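Local atomic coordinates of iota-carrageenase (PDB entry 1H80), a protein that hydrolyses internal beta-1,4 linkages of iota-carrageenan, a sulfated galactan of red algal cell walls, with inversion of anomeric configuration. Residues Leu215-Asn221 with Val249-Phe255; Gly169-Trp173 with Tyr227-Arg233; Leu161-Thr165 with Asn221-Lys225. All blocks are in the same frame, centred on the assembly; numbering follows the deposited sequence.

Interaction 1 (Leu215-Asn221 with Val249-Phe255); sequences LRMETDN and VMFGPHF
Met-217 and Phe-251 form the tight side of this parallel strand pair. The Met-217 methyl CE lies over one face of the Phe-251 ring, 3.7 Å from its centroid. The same CE is 3.4 Å from Val-249 CG1, closer than usual for two carbons. Three backbone bonds hold the register: Leu-215 O takes Met-250 N, Met-250 O takes Met-217 N, and Met-217 O takes Gly-252 N. The other face mixes polar groups with Met-250, whose CE lies against Arg-216 NH1 and Glu-218 OE1; it is partly exposed toward its end. Glu-218 CG is anti to the backbone N (chi1 178°) and the chain extended, which carries the carboxylate to His-254. There His-254 NE2 donates to Glu-218 OE2 at 2.9 Å, nearly straight, on the anti side of the carboxylate. Glu-218 OE1 pairs with Arg-216 NH1 at 3.1 Å in a salt bridge; Arg-216 NH2 also bonds Tyr-191 O. Asp-220 CB sits over the centre of the His-254 ring. Replacing Glu-218 by an alanine is likely to leave His-254 NE2 and Arg-216 NH1 without their shared carboxylate, and the imidazole freer to turn. Beyond Gly-252 the bonds of Thr-219 to Gly-252 O and Pro-253 O are weak, though OG1 has Asn-258 ND2 as a further partner. Strand 216-218 runs between strands 194-196 and 250-252, neighbouring rungs of the beta-helix; Ile-194 and Thr-196 bond the Arg-216 backbone.

Interaction 2 (Gly169-Trp173 with Tyr227-Arg233); sequences GRLHW and YKQGGIR
Leu-171 meets Tyr-227 and Gln-229 at the centre of this contact. Its methyl CD2 stands over the middle of the Tyr-227 ring, 3.8 Å from the centroid, in a CH-pi contact. Its backbone N donates to Gln-229 OE1 at 2.9 Å, close to straight (167°). The Gln-229 amide also stacks against the Arg-170 guanidinium, with the planes 17° apart and NE2 over one face. At the far end, Gly-230 CA packs over a face of the Trp-173 six-membered ring, 3.7 Å from its centroid. The backbone angles of Gly-230 call for glycine.

The next shell fixes these groups. Arg-170 NE and NH2 both bond Leu-171 O, which holds the guanidinium flat for the stack. Arg-170 CG lies between the backbone N and the carbonyl carbon (chi1 59°), and the chain bends at chi3 to fold back on its own strand. Arg-233 NH1 bonds Gly-230 O at 2.9 Å, steadying the turn beneath the indole. Asp-200 links both sides: OD1 pairs with Arg-233 NE in a salt bridge, and OD2 accepts from Trp-173 NE1.

Strand 170-175 is the second arm of an antiparallel beta hairpin with 160-167. The fold is a parallel beta-helix in which strand 170-175 and the loop after helix 222-227 lie outside the coil pairing and pack on each other.

Interaction 3 (Leu161-Thr165 with Asn221-Lys225); sequences LVDVT and NLLMK
This contact belongs to a helix N-cap, where Asn-221, just before helix 222-227, caps it and also reaches across to a break in strand 160-167. Asn-221 ND2 donates to Asp-163 OD1 at 2.9 Å. The N-H...O angle is 128°, so the bond is weak. The carboxylate and amide planes stand 75° apart, and the two side chains cross at about a right angle. On the other side of the amide, Asn-221 OD1 accepts from Leu-223 N at 2.8 Å, the capping bond. The one amide therefore faces two ways, with its oxygen on the helix and its nitrogen on the strand. Its CG is anti to the backbone N (chi1 -173°), which carries the amide toward Asp-163.

Asp-163 OD1 has a stronger partner of its own. Val-164 N donates to it at 2.7 Å, on the anti side of the carboxylate. This local bond ties the side chain back to the next residue and fixes the oxygen that Asn-221 meets.

Beside the polar pair, Val-164 supplies the apolar part. Its CG1 touches Met-224 SD at 3.8 Å. Its CG2 faces Leu-223 CD1 at 4.3 Å, a looser approach. Both methyls of Val-164 reach Met-224 CG, and CG2 also lies by the Asn-221 amide.

Around the contact, Tyr-197 packs on both Asp-163 and Asn-221. Lys-136 of strand 132-141 also touches Asp-163 and probably offsets its charge. Val-164 is backed by Leu-171 and Trp-173 of strand 170-175, so helix 222-227 lies against the side of the hairpin formed by strands 160-167 and 170-175.

Overall arrangement
The three contacts adjoin one another in the beta-helix. Interactions 1 and 3, with centres about 11 Å apart, share Asn-221, the N-cap residue between strand 216-218 and helix 222-227; Phe-255 CE1 also packs 3.5 Å from Lys-225 N. The centres of interactions 2 and 3 are about 7 Å apart. His-172 N and Thr-165 O, at 2.8 Å, probably form a hydrogen bond between the hairpin strands there. Met-224 SD also lies 3.5 Å from Gly-231 N. Interaction 1, about 15 Å from interaction 2 between centres, reaches it through Met-217 CG, 3.8 Å from Ile-232 CD1. The metal ions lie some way off: a calcium ion is about 10 Å from the Phe-251 side chain, and a sodium ion about 10 Å from that of Arg-216.

Interaction 1 (Leu215-Asn221 with Val249-Phe255)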
loop_
_atom_site.group_PDB
_atom_site.type_symbol
_atom_site.label_atom_id
_atom_site.label_comp_id
_atom_site.label_asym_id
_atom_site.label_seq_id
_atom_site.Cartn_x
_atom_site.Cartn_y
_atom_site.Cartn_z
ATOM N N LEU A 215 3.877 0.160 2.678
ATOM C CA LEU A 215 4.198 0.661 1.347
ATOM C C LEU A 215 4.390 -0.549 0.450
ATOM O O LEU A 215 5.476 -1.122 0.367
ATOM C CB LEU A 215 5.469 1.507 1.385
ATOM C CG LEU A 215 5.900 2.099 0.041
ATOM C CD1 LEU A 215 4.754 2.902 -0.589
ATOM C CD2 LEU A 215 7.114 2.982 0.263
ATOM N N ARG A 216 3.311 -0.929 -0.218
ATOM C CA ARG A 216 3.298 -2.093 -1.084
ATOM C C ARG A 216 3.555 -1.715 -2.535
ATOM O O ARG A 216 2.638 -1.346 -3.266
ATOM C CB ARG A 216 1.944 -2.788 -0.947
ATOM C CG ARG A 216 1.819 -4.103 -1.685
ATOM C CD ARG A 216 0.374 -4.572 -1.645
ATOM N NE ARG A 216 -0.032 -5.035 -0.319
ATOM C CZ ARG A 216 0.159 -6.277 0.120
ATOM N NH1 ARG A 216 0.747 -7.171 -0.662
ATOM N NH2 ARG A 216 -0.236 -6.626 1.338
ATOM N N MET A 217 4.813 -1.802 -2.948
ATOM C CA MET A 217 5.160 -1.467 -4.315
ATOM C C MET A 217 5.058 -2.732 -5.142
ATOM O O MET A 217 6.048 -3.274 -5.633
ATOM C CB MET A 217 6.551 -0.850 -4.355
ATOM C CG MET A 217 6.552 0.510 -3.660
ATOM S SD MET A 217 8.155 1.245 -3.438
ATOM C CE MET A 217 8.727 0.325 -1.985
ATOM N N GLU A 218 3.820 -3.196 -5.256
ATOM C CA GLU A 218 3.478 -4.397 -6.002
ATOM C C GLU A 218 2.707 -3.911 -7.221
ATOM O O GLU A 218 1.494 -3.693 -7.176
ATOM C CB GLU A 218 2.627 -5.316 -5.119
ATOM C CG GLU A 218 2.165 -6.597 -5.782
ATOM C CD GLU A 218 1.767 -7.660 -4.771
ATOM O OE1 GLU A 218 1.173 -7.303 -3.729
ATOM O OE2 GLU A 218 2.044 -8.853 -5.022
ATOM N N THR A 219 3.444 -3.725 -8.308
ATOM C CA THR A 219 2.900 -3.215 -9.559
ATOM C C THR A 219 2.275 -4.310 -10.415
ATOM O O THR A 219 2.887 -4.773 -11.376
ATOM C CB THR A 219 4.021 -2.515 -10.337
ATOM O OG1 THR A 219 5.107 -3.431 -10.535
ATOM C CG2 THR A 219 4.544 -1.333 -9.539
ATOM N N ASP A 220 1.045 -4.701 -10.088
ATOM C CA ASP A 220 0.395 -5.785 -10.820
ATOM C C ASP A 220 -0.971 -5.524 -11.450
ATOM O O ASP A 220 -1.726 -6.468 -11.694
ATOM C CB ASP A 220 0.293 -7.023 -9.922
ATOM C CG ASP A 220 -0.567 -6.790 -8.690
ATOM O OD1 ASP A 220 -1.199 -5.718 -8.587
ATOM O OD2 ASP A 220 -0.617 -7.689 -7.823
ATOM N N ASN A 221 -1.293 -4.266 -11.724
ATOM C CA ASN A 221 -2.574 -3.944 -12.348
ATOM C C ASN A 221 -2.564 -4.486 -13.778
ATOM O O ASN A 221 -1.675 -4.158 -14.563
ATOM C CB ASN A 221 -2.785 -2.428 -12.375
ATOM C CG ASN A 221 -4.168 -2.041 -12.857
ATOM O OD1 ASN A 221 -4.652 -2.556 -13.864
ATOM N ND2 ASN A 221 -4.809 -1.122 -12.145
ATOM N N VAL A 249 7.859 -2.297 4.043
ATOM C CA VAL A 249 8.123 -1.986 2.649
ATOM C C VAL A 249 8.269 -3.266 1.851
ATOM O O VAL A 249 8.985 -4.179 2.252
ATOM C CB VAL A 249 9.418 -1.172 2.513
ATOM C CG1 VAL A 249 9.712 -0.917 1.044
ATOM C CG2 VAL A 249 9.287 0.143 3.269
ATOM N N MET A 250 7.588 -3.334 0.715
ATOM C CA MET A 250 7.668 -4.520 -0.120
ATOM C C MET A 250 7.791 -4.180 -1.595
ATOM O O MET A 250 7.135 -3.262 -2.091
ATOM C CB MET A 250 6.446 -5.408 0.119
ATOM C CG MET A 250 6.368 -6.617 -0.792
ATOM S SD MET A 250 5.411 -6.261 -2.273
ATOM C CE MET A 250 3.936 -7.222 -1.912
ATOM N N PHE A 251 8.655 -4.919 -2.286
ATOM C CA PHE A 251 8.870 -4.726 -3.711
ATOM C C PHE A 251 8.414 -6.000 -4.406
ATOM O O PHE A 251 8.873 -7.093 -4.075
ATOM C CB PHE A 251 10.349 -4.492 -4.027
ATOM C CG PHE A 251 10.915 -3.249 -3.411
ATOM C CD1 PHE A 251 11.399 -3.257 -2.106
ATOM C CD2 PHE A 251 10.961 -2.063 -4.137
ATOM C CE1 PHE A 251 11.922 -2.106 -1.530
ATOM C CE2 PHE A 251 11.480 -0.905 -3.570
ATOM C CZ PHE A 251 11.961 -0.925 -2.266
ATOM N N GLY A 252 7.498 -5.854 -5.355
ATOM C CA GLY A 252 6.994 -6.994 -6.100
ATOM C C GLY A 252 6.612 -6.451 -7.460
ATOM O O GLY A 252 5.465 -6.070 -7.671
ATOM N N PRO A 253 7.555 -6.420 -8.412
ATOM C CA PRO A 253 7.290 -5.895 -9.753
ATOM C C PRO A 253 6.402 -6.723 -10.666
ATOM O O PRO A 253 5.899 -6.210 -11.666
ATOM C CB PRO A 253 8.690 -5.720 -10.320
ATOM C CG PRO A 253 9.402 -6.919 -9.762
ATOM C CD PRO A 253 8.930 -6.949 -8.316
ATOM N N HIS A 254 6.190 -7.989 -10.323
ATOM C CA HIS A 254 5.382 -8.860 -11.162
ATOM C C HIS A 254 5.941 -8.833 -12.585
ATOM O O HIS A 254 7.063 -9.277 -12.810
ATOM C CB HIS A 254 3.913 -8.425 -11.138
ATOM C CG HIS A 254 3.194 -8.821 -9.886
ATOM N ND1 HIS A 254 2.207 -9.783 -9.866
ATOM C CD2 HIS A 254 3.342 -8.410 -8.604
ATOM C CE1 HIS A 254 1.780 -9.949 -8.628
ATOM N NE2 HIS A 254 2.454 -9.128 -7.841
ATOM N N PHE A 255 5.180 -8.281 -13.525
ATOM C CA PHE A 255 5.585 -8.214 -14.933
ATOM C C PHE A 255 6.132 -6.851 -15.361
ATOM O O PHE A 255 6.643 -6.697 -16.472
ATOM C CB PHE A 255 4.368 -8.530 -15.802
ATOM C CG PHE A 255 3.201 -7.617 -15.536
ATOM C CD1 PHE A 255 3.214 -6.300 -15.990
ATOM C CD2 PHE A 255 2.126 -8.048 -14.766
ATOM C CE1 PHE A 255 2.179 -5.425 -15.677
ATOM C CE2 PHE A 255 1.082 -7.179 -14.447
ATOM C CZ PHE A 255 1.112 -5.863 -14.903
#

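Interaction 2 (Gly169-Trp173 with Tyr227-Arg233)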
loop_
_atom_site.group_PDB
_atom_site.type_symbol
_atom_site.label_atom_id
_atom_site.label_comp_id
_atom_site.label_asym_id
_atom_site.label_seq_id
_atom_site.Cartn_x
_atom_site.Cartn_y
_atom_site.Cartn_z
ATOM N N GLY A 169 -6.857 6.175 -25.315
ATOM C CA GLY A 169 -6.059 5.057 -25.788
ATOM C C GLY A 169 -4.788 4.688 -25.048
ATOM O O GLY A 169 -4.056 3.800 -25.488
ATOM N N ARG A 170 -4.508 5.352 -23.933
ATOM C CA ARG A 170 -3.305 5.034 -23.174
ATOM C C ARG A 170 -3.541 5.202 -21.680
ATOM O O ARG A 170 -4.608 5.653 -21.259
ATOM C CB ARG A 170 -2.144 5.927 -23.605
ATOM C CG ARG A 170 -2.410 7.410 -23.439
ATOM C CD ARG A 170 -1.107 8.151 -23.287
ATOM N NE ARG A 170 -0.387 7.642 -22.127
ATOM C CZ ARG A 170 0.854 7.165 -22.155
ATOM N NH1 ARG A 170 1.536 7.133 -23.290
ATOM N NH2 ARG A 170 1.404 6.697 -21.044
ATOM N N LEU A 171 -2.540 4.839 -20.885
ATOM C CA LEU A 171 -2.650 4.951 -19.437
ATOM C C LEU A 171 -2.055 6.240 -18.897
ATOM O O LEU A 171 -1.101 6.789 -19.445
ATOM C CB LEU A 171 -1.969 3.768 -18.752
ATOM C CG LEU A 171 -2.504 2.385 -19.118
ATOM C CD1 LEU A 171 -1.850 1.359 -18.209
ATOM C CD2 LEU A 171 -4.019 2.347 -18.975
ATOM N N HIS A 172 -2.637 6.707 -17.804
ATOM C CA HIS A 172 -2.200 7.923 -17.143
ATOM C C HIS A 172 -2.106 7.615 -15.661
ATOM O O HIS A 172 -2.835 6.772 -15.152
ATOM C CB HIS A 172 -3.222 9.031 -17.373
ATOM C CG HIS A 172 -3.495 9.296 -18.819
ATOM N ND1 HIS A 172 -2.719 10.144 -19.579
ATOM C CD2 HIS A 172 -4.428 8.785 -19.654
ATOM C CE1 HIS A 172 -3.165 10.146 -20.823
ATOM N NE2 HIS A 172 -4.200 9.329 -20.896
ATOM N N TRP A 173 -1.199 8.290 -14.971
ATOM C CA TRP A 173 -1.048 8.063 -13.545
ATOM C C TRP A 173 -0.463 9.297 -12.895
ATOM O O TRP A 173 -0.147 10.266 -13.578
ATOM C CB TRP A 173 -0.186 6.826 -13.285
ATOM C CG TRP A 173 1.159 6.864 -13.914
ATOM C CD1 TRP A 173 2.287 7.420 -13.398
ATOM C CD2 TRP A 173 1.519 6.334 -15.193
ATOM N NE1 TRP A 173 3.333 7.271 -14.273
ATOM C CE2 TRP A 173 2.889 6.607 -15.386
ATOM C CE3 TRP A 173 0.815 5.655 -16.197
ATOM C CZ2 TRP A 173 3.574 6.225 -16.544
ATOM C CZ3 TRP A 173 1.497 5.276 -17.349
ATOM C CH2 TRP A 173 2.858 5.562 -17.510
ATOM N N TYR A 227 -1.443 -2.556 -21.710
ATOM C CA TYR A 227 -0.931 -1.348 -22.355
ATOM C C TYR A 227 0.587 -1.244 -22.364
ATOM O O TYR A 227 1.149 -0.453 -23.122
ATOM C CB TYR A 227 -1.493 -0.094 -21.675
ATOM C CG TYR A 227 -2.949 0.175 -21.966
ATOM C CD1 TYR A 227 -3.955 -0.573 -21.357
ATOM C CD2 TYR A 227 -3.321 1.166 -22.874
ATOM C CE1 TYR A 227 -5.298 -0.341 -21.646
ATOM C CE2 TYR A 227 -4.659 1.404 -23.173
ATOM C CZ TYR A 227 -5.641 0.647 -22.556
ATOM O OH TYR A 227 -6.964 0.874 -22.855
ATOM N N LYS A 228 1.245 -2.039 -21.526
ATOM C CA LYS A 228 2.698 -2.005 -21.422
ATOM C C LYS A 228 3.119 -0.588 -21.051
ATOM O O LYS A 228 4.078 -0.034 -21.593
ATOM C CB LYS A 228 3.339 -2.437 -22.739
ATOM C CG LYS A 228 3.046 -3.886 -23.092
ATOM C CD LYS A 228 3.676 -4.281 -24.414
ATOM C CE LYS A 228 3.442 -5.756 -24.712
ATOM N NZ LYS A 228 4.080 -6.631 -23.683
ATOM N N GLN A 229 2.371 -0.013 -20.115
ATOM C CA GLN A 229 2.623 1.335 -19.623
ATOM C C GLN A 229 2.344 1.358 -18.133
ATOM O O GLN A 229 1.524 0.589 -17.634
ATOM C CB GLN A 229 1.705 2.338 -20.322
ATOM C CG GLN A 229 1.842 2.333 -21.829
ATOM C CD GLN A 229 0.821 3.216 -22.509
ATOM O OE1 GLN A 229 -0.281 3.416 -21.997
ATOM N NE2 GLN A 229 1.174 3.735 -23.682
ATOM N N GLY A 230 3.028 2.247 -17.426
ATOM C CA GLY A 230 2.823 2.342 -15.995
ATOM C C GLY A 230 4.097 2.111 -15.220
ATOM O O GLY A 230 5.189 2.456 -15.681
ATOM N N GLY A 231 3.955 1.518 -14.039
ATOM C CA GLY A 231 5.110 1.259 -13.202
ATOM C C GLY A 231 5.471 2.495 -12.403
ATOM O O GLY A 231 4.874 3.557 -12.588
ATOM N N ILE A 232 6.459 2.365 -11.527
ATOM C CA ILE A 232 6.875 3.483 -10.701
ATOM C C ILE A 232 8.345 3.815 -10.909
ATOM O O ILE A 232 9.172 2.929 -11.115
ATOM C CB ILE A 232 6.601 3.203 -9.197
ATOM C CG1 ILE A 232 7.527 2.106 -8.669
ATOM C CG2 ILE A 232 5.147 2.778 -9.012
ATOM C CD1 ILE A 232 7.304 1.792 -7.185
ATOM N N ARG A 233 8.655 5.107 -10.872
ATOM C CA ARG A 233 10.015 5.590 -11.067
ATOM C C ARG A 233 10.268 6.798 -10.186
ATOM O O ARG A 233 9.358 7.586 -9.930
ATOM C CB ARG A 233 10.229 6.018 -12.519
ATOM C CG ARG A 233 10.284 4.896 -13.539
ATOM C CD ARG A 233 9.838 5.423 -14.893
ATOM N NE ARG A 233 8.450 5.853 -14.804
ATOM C CZ ARG A 233 7.419 5.017 -14.756
ATOM N NH1 ARG A 233 7.624 3.706 -14.812
ATOM N NH2 ARG A 233 6.190 5.488 -14.602
#

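Interaction 3 (Leu161-Thr165 with Asn221-Lys225)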
loop_
_atom_site.group_PDB
_atom_site.type_symbol
_atom_site.label_atom_id
_atom_site.label_comp_id
_atom_site.label_asym_id
_atom_site.label_seq_id
_atom_site.Cartn_x
_atom_site.Cartn_y
_atom_site.Cartn_z
ATOM N N LEU A 161 -4.646 3.949 -3.323
ATOM C CA LEU A 161 -4.276 3.289 -4.560
ATOM C C LEU A 161 -3.642 4.310 -5.490
ATOM O O LEU A 161 -4.327 5.182 -6.018
ATOM C CB LEU A 161 -5.522 2.684 -5.213
ATOM C CG LEU A 161 -6.332 1.747 -4.314
ATOM C CD1 LEU A 161 -7.640 1.376 -4.989
ATOM C CD2 LEU A 161 -5.510 0.502 -4.006
ATOM N N VAL A 162 -2.326 4.212 -5.661
ATOM C CA VAL A 162 -1.587 5.118 -6.541
ATOM C C VAL A 162 -1.666 4.375 -7.865
ATOM O O VAL A 162 -0.719 3.721 -8.302
ATOM C CB VAL A 162 -0.131 5.264 -6.056
ATOM C CG1 VAL A 162 0.584 6.342 -6.851
ATOM C CG2 VAL A 162 -0.121 5.621 -4.571
ATOM N N ASP A 163 -2.829 4.507 -8.493
ATOM C CA ASP A 163 -3.170 3.779 -9.706
ATOM C C ASP A 163 -3.045 4.454 -11.062
ATOM O O ASP A 163 -2.622 5.604 -11.190
ATOM C CB ASP A 163 -4.603 3.267 -9.559
ATOM C CG ASP A 163 -4.751 1.809 -9.943
ATOM O OD1 ASP A 163 -4.059 1.365 -10.879
ATOM O OD2 ASP A 163 -5.573 1.112 -9.309
ATOM N N VAL A 164 -3.442 3.696 -12.078
ATOM C CA VAL A 164 -3.427 4.161 -13.455
ATOM C C VAL A 164 -4.874 4.255 -13.922
ATOM O O VAL A 164 -5.769 3.646 -13.329
ATOM C CB VAL A 164 -2.660 3.177 -14.383
ATOM C CG1 VAL A 164 -1.230 3.014 -13.899
ATOM C CG2 VAL A 164 -3.360 1.825 -14.420
ATOM N N THR A 165 -5.102 5.043 -14.964
ATOM C CA THR A 165 -6.436 5.194 -15.528
ATOM C C THR A 165 -6.301 5.308 -17.037
ATOM O O THR A 165 -5.314 5.841 -17.539
ATOM C CB THR A 165 -7.165 6.452 -14.997
ATOM O OG1 THR A 165 -6.425 7.628 -15.342
ATOM C CG2 THR A 165 -7.323 6.377 -13.496
ATOM N N ASN A 221 -1.293 -4.266 -11.724
ATOM C CA ASN A 221 -2.574 -3.944 -12.348
ATOM C C ASN A 221 -2.564 -4.486 -13.778
ATOM O O ASN A 221 -1.675 -4.158 -14.563
ATOM C CB ASN A 221 -2.785 -2.428 -12.375
ATOM C CG ASN A 221 -4.168 -2.041 -12.857
ATOM O OD1 ASN A 221 -4.652 -2.556 -13.864
ATOM N ND2 ASN A 221 -4.809 -1.122 -12.145
ATOM N N LEU A 222 -3.559 -5.305 -14.113
ATOM C CA LEU A 222 -3.663 -5.907 -15.441
ATOM C C LEU A 222 -3.595 -4.894 -16.580
ATOM O O LEU A 222 -3.034 -5.182 -17.640
ATOM C CB LEU A 222 -4.961 -6.711 -15.551
ATOM N N LEU A 223 -4.172 -3.715 -16.368
ATOM C CA LEU A 223 -4.159 -2.672 -17.389
ATOM C C LEU A 223 -2.738 -2.355 -17.828
ATOM O O LEU A 223 -2.478 -2.123 -19.008
ATOM C CB LEU A 223 -4.813 -1.392 -16.861
ATOM C CG LEU A 223 -6.340 -1.332 -16.835
ATOM C CD1 LEU A 223 -6.791 -0.037 -16.183
ATOM C CD2 LEU A 223 -6.873 -1.420 -18.257
ATOM N N MET A 224 -1.815 -2.340 -16.875
ATOM C CA MET A 224 -0.431 -2.031 -17.194
ATOM C C MET A 224 0.206 -3.117 -18.044
ATOM O O MET A 224 1.121 -2.851 -18.818
ATOM C CB MET A 224 0.370 -1.817 -15.912
ATOM C CG MET A 224 -0.225 -0.730 -15.046
ATOM S SD MET A 224 0.891 -0.188 -13.761
ATOM C CE MET A 224 1.102 -1.695 -12.836
ATOM N N LYS A 225 -0.286 -4.341 -17.900
ATOM C CA LYS A 225 0.243 -5.449 -18.675
ATOM C C LYS A 225 -0.242 -5.324 -20.115
ATOM O O LYS A 225 0.533 -5.479 -21.057
ATOM C CB LYS A 225 -0.225 -6.779 -18.086
ATOM C CG LYS A 225 0.309 -7.998 -18.816
ATOM C CD LYS A 225 -0.148 -9.281 -18.144
ATOM C CE LYS A 225 0.429 -10.501 -18.846
ATOM N NZ LYS A 225 0.037 -11.769 -18.170
#